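Local coordinates for protein cytochrome c7 (Geobacter sulfurreducens, PDB 3H34) that binds several covalently attached c-type haems and probably carries electrons between redox partners, as expected of a cytochrome of the c7 family, at residues 5-17 and 61-70. Residues are numbered along the deposited sequence; the frame is centred on the assembly and turned at random.
With HEM (protoporphyrin IX containing Fe), chain D.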
loop_
_atom_site.group_PDB
_atom_site.type_symbol
_atom_site.label_atom_id
_atom_site.label_comp_id
_atom_site.label_asym_id
_atom_site.label_seq_id
_atom_site.Cartn_x
_atom_site.Cartn_y
_atom_site.Cartn_z
ATOM N N LEU A 5 -3.800 -8.206 -4.548
ATOM C CA LEU A 5 -2.486 -8.760 -4.825
ATOM C C LEU A 5 -1.797 -7.919 -5.890
ATOM O O LEU A 5 -2.376 -7.639 -6.943
ATOM C CB LEU A 5 -2.606 -10.204 -5.310
ATOM C CG LEU A 5 -3.354 -11.183 -4.400
ATOM C CD1 LEU A 5 -3.345 -12.563 -5.041
ATOM C CD2 LEU A 5 -2.707 -11.232 -3.028
ATOM N N PHE A 6 -0.567 -7.506 -5.602
ATOM C CA PHE A 6 0.212 -6.705 -6.538
ATOM C C PHE A 6 1.413 -7.473 -7.076
ATOM O O PHE A 6 2.413 -7.654 -6.373
ATOM C CB PHE A 6 0.728 -5.427 -5.867
ATOM C CG PHE A 6 -0.353 -4.478 -5.444
ATOM C CD1 PHE A 6 -1.245 -3.955 -6.374
ATOM C CD2 PHE A 6 -0.466 -4.094 -4.113
ATOM C CE1 PHE A 6 -2.239 -3.057 -5.983
ATOM C CE2 PHE A 6 -1.455 -3.199 -3.712
ATOM C CZ PHE A 6 -2.344 -2.679 -4.649
ATOM N N PRO A 7 1.328 -7.954 -8.325
ATOM C CA PRO A 7 2.449 -8.692 -8.915
ATOM C C PRO A 7 3.631 -7.725 -8.998
ATOM O O PRO A 7 3.434 -6.531 -9.217
ATOM C CB PRO A 7 1.921 -9.069 -10.298
ATOM C CG PRO A 7 0.445 -9.191 -10.074
ATOM C CD PRO A 7 0.150 -7.989 -9.211
ATOM N N SER A 8 4.848 -8.227 -8.819
ATOM C CA SER A 8 6.024 -7.365 -8.862
ATOM C C SER A 8 7.294 -8.118 -9.227
ATOM O O SER A 8 7.471 -9.276 -8.852
ATOM C CB SER A 8 6.216 -6.682 -7.505
ATOM O OG SER A 8 7.395 -5.899 -7.477
ATOM N N LYS A 9 8.182 -7.448 -9.954
ATOM C CA LYS A 9 9.443 -8.054 -10.356
ATOM C C LYS A 9 10.335 -8.245 -9.136
ATOM O O LYS A 9 11.353 -8.937 -9.199
ATOM C CB LYS A 9 10.148 -7.172 -11.389
ATOM N N ASN A 10 9.953 -7.630 -8.020
ATOM C CA ASN A 10 10.731 -7.763 -6.794
ATOM C C ASN A 10 9.993 -8.628 -5.775
ATOM O O ASN A 10 10.386 -8.697 -4.608
ATOM C CB ASN A 10 11.018 -6.394 -6.177
ATOM C CG ASN A 10 12.068 -6.463 -5.084
ATOM O OD1 ASN A 10 11.934 -5.839 -4.031
ATOM N ND2 ASN A 10 13.126 -7.225 -5.332
ATOM N N GLY A 11 8.928 -9.286 -6.222
ATOM C CA GLY A 11 8.151 -10.139 -5.338
ATOM C C GLY A 11 6.750 -9.593 -5.143
ATOM O O GLY A 11 6.581 -8.399 -4.898
ATOM N N ALA A 12 5.744 -10.458 -5.246
ATOM C CA ALA A 12 4.355 -10.030 -5.092
ATOM C C ALA A 12 4.091 -9.405 -3.728
ATOM O O ALA A 12 4.661 -9.816 -2.717
ATOM C CB ALA A 12 3.414 -11.212 -5.310
ATOM N N VAL A 13 3.222 -8.400 -3.711
ATOM C CA VAL A 13 2.861 -7.716 -2.476
ATOM C C VAL A 13 1.408 -8.018 -2.145
ATOM O O VAL A 13 0.529 -7.866 -2.994
ATOM C CB VAL A 13 3.025 -6.187 -2.619
ATOM C CG1 VAL A 13 2.543 -5.483 -1.353
ATOM C CG2 VAL A 13 4.476 -5.842 -2.903
ATOM N N THR A 14 1.153 -8.459 -0.918
ATOM C CA THR A 14 -0.212 -8.752 -0.496
ATOM C C THR A 14 -0.693 -7.565 0.317
ATOM O O THR A 14 -0.156 -7.277 1.392
ATOM C CB THR A 14 -0.272 -10.030 0.355
ATOM O OG1 THR A 14 0.153 -11.144 -0.440
ATOM C CG2 THR A 14 -1.694 -10.278 0.842
ATOM N N PHE A 15 -1.709 -6.882 -0.201
ATOM C CA PHE A 15 -2.242 -5.686 0.437
ATOM C C PHE A 15 -3.619 -5.855 1.072
ATOM O O PHE A 15 -4.619 -6.091 0.388
ATOM C CB PHE A 15 -2.261 -4.548 -0.594
ATOM C CG PHE A 15 -2.873 -3.268 -0.094
ATOM C CD1 PHE A 15 -2.446 -2.682 1.093
ATOM C CD2 PHE A 15 -3.866 -2.636 -0.829
ATOM C CE1 PHE A 15 -3.005 -1.478 1.534
ATOM C CE2 PHE A 15 -4.428 -1.438 -0.397
ATOM C CZ PHE A 15 -3.997 -0.859 0.786
ATOM N N THR A 16 -3.654 -5.725 2.395
ATOM C CA THR A 16 -4.893 -5.849 3.150
ATOM C C THR A 16 -5.650 -4.524 3.081
ATOM O O THR A 16 -5.697 -3.758 4.043
ATOM C CB THR A 16 -4.598 -6.229 4.612
ATOM O OG1 THR A 16 -3.669 -5.295 5.170
ATOM C CG2 THR A 16 -4.000 -7.633 4.681
ATOM N N HIS A 17 -6.238 -4.279 1.915
ATOM C CA HIS A 17 -6.993 -3.070 1.612
ATOM C C HIS A 17 -8.050 -2.710 2.659
ATOM O O HIS A 17 -8.032 -1.612 3.217
ATOM C CB HIS A 17 -7.654 -3.238 0.240
ATOM C CG HIS A 17 -8.375 -2.021 -0.248
ATOM N ND1 HIS A 17 -9.644 -2.045 -0.785
ATOM C CD2 HIS A 17 -7.967 -0.729 -0.327
ATOM C CE1 HIS A 17 -9.957 -0.797 -1.165
ATOM N NE2 HIS A 17 -8.971 0.040 -0.909
ATOM N N PRO A 61 5.512 -2.890 7.427
ATOM C CA PRO A 61 6.852 -3.169 6.910
ATOM C C PRO A 61 7.548 -2.067 6.118
ATOM O O PRO A 61 6.938 -1.391 5.293
ATOM C CB PRO A 61 6.634 -4.421 6.071
ATOM C CG PRO A 61 5.262 -4.195 5.511
ATOM C CD PRO A 61 4.501 -3.698 6.725
ATOM N N THR A 62 8.839 -1.897 6.383
ATOM C CA THR A 62 9.643 -0.921 5.662
ATOM C C THR A 62 10.772 -1.684 4.978
ATOM O O THR A 62 11.348 -1.214 4.001
ATOM C CB THR A 62 10.226 0.164 6.595
ATOM O OG1 THR A 62 10.965 -0.449 7.655
ATOM C CG2 THR A 62 9.103 1.012 7.179
ATOM N N LYS A 63 11.074 -2.872 5.498
ATOM C CA LYS A 63 12.115 -3.716 4.917
ATOM C C LYS A 63 11.553 -4.355 3.649
ATOM O O LYS A 63 10.435 -4.867 3.645
ATOM C CB LYS A 63 12.546 -4.801 5.908
ATOM N N CYS A 64 12.342 -4.315 2.580
ATOM C CA CYS A 64 11.954 -4.845 1.275
ATOM C C CYS A 64 11.171 -6.156 1.268
ATOM O O CYS A 64 10.039 -6.214 0.782
ATOM C CB CYS A 64 13.198 -5.030 0.403
ATOM S SG CYS A 64 14.289 -3.579 0.311
ATOM N N LYS A 65 11.789 -7.206 1.794
ATOM C CA LYS A 65 11.190 -8.536 1.815
ATOM C C LYS A 65 9.994 -8.725 2.739
ATOM O O LYS A 65 9.313 -9.750 2.669
ATOM C CB LYS A 65 12.264 -9.572 2.158
ATOM C CG LYS A 65 12.985 -9.303 3.469
ATOM N N LEU A 66 9.737 -7.752 3.607
ATOM C CA LEU A 66 8.611 -7.858 4.524
ATOM C C LEU A 66 7.341 -7.340 3.860
ATOM O O LEU A 66 6.237 -7.513 4.377
ATOM C CB LEU A 66 8.905 -7.087 5.813
ATOM C CG LEU A 66 10.146 -7.589 6.559
ATOM C CD1 LEU A 66 10.313 -6.822 7.862
ATOM C CD2 LEU A 66 10.010 -9.082 6.834
ATOM N N CYS A 67 7.506 -6.705 2.707
ATOM C CA CYS A 67 6.369 -6.196 1.959
ATOM C C CYS A 67 6.298 -6.992 0.660
ATOM O O CYS A 67 5.223 -7.412 0.234
ATOM C CB CYS A 67 6.543 -4.710 1.674
ATOM S SG CYS A 67 5.041 -3.920 1.020
ATOM N N HIS A 68 7.457 -7.188 0.037
ATOM C CA HIS A 68 7.559 -7.982 -1.183
ATOM C C HIS A 68 7.757 -9.413 -0.696
ATOM O O HIS A 68 8.872 -9.930 -0.702
ATOM C CB HIS A 68 8.777 -7.551 -2.001
ATOM C CG HIS A 68 8.594 -6.253 -2.720
ATOM N ND1 HIS A 68 7.892 -6.118 -3.897
ATOM C CD2 HIS A 68 9.026 -5.006 -2.403
ATOM C CE1 HIS A 68 7.922 -4.824 -4.249
ATOM N NE2 HIS A 68 8.599 -4.108 -3.372
ATOM N N THR A 69 6.666 -10.040 -0.269
ATOM C CA THR A 69 6.704 -11.398 0.271
ATOM C C THR A 69 6.454 -12.524 -0.726
ATOM O O THR A 69 6.731 -13.686 -0.425
ATOM C CB THR A 69 5.670 -11.558 1.395
ATOM O OG1 THR A 69 4.359 -11.341 0.860
ATOM C CG2 THR A 69 5.932 -10.561 2.512
ATOM N N GLY A 70 5.924 -12.186 -1.897
ATOM C CA GLY A 70 5.629 -13.199 -2.895
ATOM C C GLY A 70 6.842 -13.895 -3.481
ATOM O O GLY A 70 7.978 -13.465 -3.196
ATOM O OXT GLY A 70 6.655 -14.872 -4.236
HETATM C CHA HEM D . 7.509 -1.983 -6.662
HETATM C CHB HEM D . 11.944 -2.709 -4.875
HETATM C CHC HEM D . 10.274 -1.902 -0.395
HETATM C CHD HEM D . 5.740 -2.089 -2.144
HETATM C C1A HEM D . 8.871 -2.207 -6.548
HETATM C C2A HEM D . 9.751 -2.424 -7.680
HETATM C C3A HEM D . 10.983 -2.654 -7.167
HETATM C C4A HEM D . 10.868 -2.599 -5.738
HETATM C CMA HEM D . 12.262 -2.914 -7.952
HETATM C CAA HEM D . 9.326 -2.465 -9.141
HETATM C CBA HEM D . 9.235 -3.912 -9.601
HETATM C CGA HEM D . 8.584 -4.050 -10.961
HETATM O O1A HEM D . 9.002 -3.331 -11.893
HETATM O O2A HEM D . 7.659 -4.881 -11.096
HETATM C C1B HEM D . 11.858 -2.547 -3.503
HETATM C C2B HEM D . 13.008 -2.526 -2.642
HETATM C C3B HEM D . 12.553 -2.235 -1.395
HETATM C C4B HEM D . 11.114 -2.096 -1.487
HETATM C CMB HEM D . 14.446 -2.848 -3.041
HETATM C CAB HEM D . 13.385 -2.076 -0.131
HETATM C CBB HEM D . 14.365 -0.906 -0.155
HETATM C C1C HEM D . 8.879 -1.890 -0.494
HETATM C C2C HEM D . 7.995 -1.854 0.652
HETATM C C3C HEM D . 6.719 -1.995 0.165
HETATM C C4C HEM D . 6.834 -2.073 -1.274
HETATM C CMC HEM D . 8.434 -1.788 2.119
HETATM C CAC HEM D . 5.387 -2.143 0.911
HETATM C CBC HEM D . 5.214 -1.374 2.216
HETATM C C1D HEM D . 5.846 -2.059 -3.529
HETATM C C2D HEM D . 4.711 -2.046 -4.429
HETATM C C3D HEM D . 5.207 -1.898 -5.686
HETATM C C4D HEM D . 6.646 -1.900 -5.575
HETATM C CMD HEM D . 3.239 -2.166 -4.053
HETATM C CAD HEM D . 4.395 -1.662 -6.957
HETATM C CBD HEM D . 3.807 -2.947 -7.519
HETATM C CGD HEM D . 3.062 -2.721 -8.818
HETATM O O1D HEM D . 3.706 -2.325 -9.813
HETATM O O2D HEM D . 1.833 -2.936 -8.844
HETATM N NA HEM D . 9.564 -2.332 -5.348
HETATM N NB HEM D . 10.683 -2.279 -2.790
HETATM N NC HEM D . 8.159 -2.027 -1.681
HETATM N ND HEM D . 7.041 -1.998 -4.249
HETATM FE FE HEM D . 8.860 -2.147 -3.517
HETATM O O HOH W 1 6.202 -12.905 -6.864
HETATM O O HOH W 2 3.074 -8.859 1.154
#
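His68 turns its two ring nitrogens to different partners: NE2 binds the haem iron at 2.0 Å, while ND1 donates a nearly straight hydrogen bond to Gly11 O (2.8 Å, 165°). The carbonyl offers an in-plane lone pair and lies almost in the ring plane, which helps fix the rotation of this axial ligand and probably makes the imidazole a stronger donor to iron. Asn10 CB makes a CH-pi contact over one ring face, 4.0 Å from the centroid; CG anti to the backbone N (chi1 -167°) helps put the amide OD1 over the rim of the same imidazole, 3.4 Å from His68 CD2. Val13 CG2 approaches the ring obliquely, and its CG1 touches the thioether sulfur of Cys67. Ser8 OG, 3.4 Å from His68 CE1, accepts from Asn10 N in an ST turn; an alanine here would probably leave that N-H without its mate and the Ser8–Gly11 turn less firmly set. Gly70 N donates to Ala12 O. Cys64, Cys67 and His68 supply the CXXCH haem-attachment motif, with His47 of helix 43-57 as second axial ligand. The contact lays the turn joining antiparallel strands 4-6 and 13-15, and the start of the second strand, against the end of helix 64-67 and the tail beyond it.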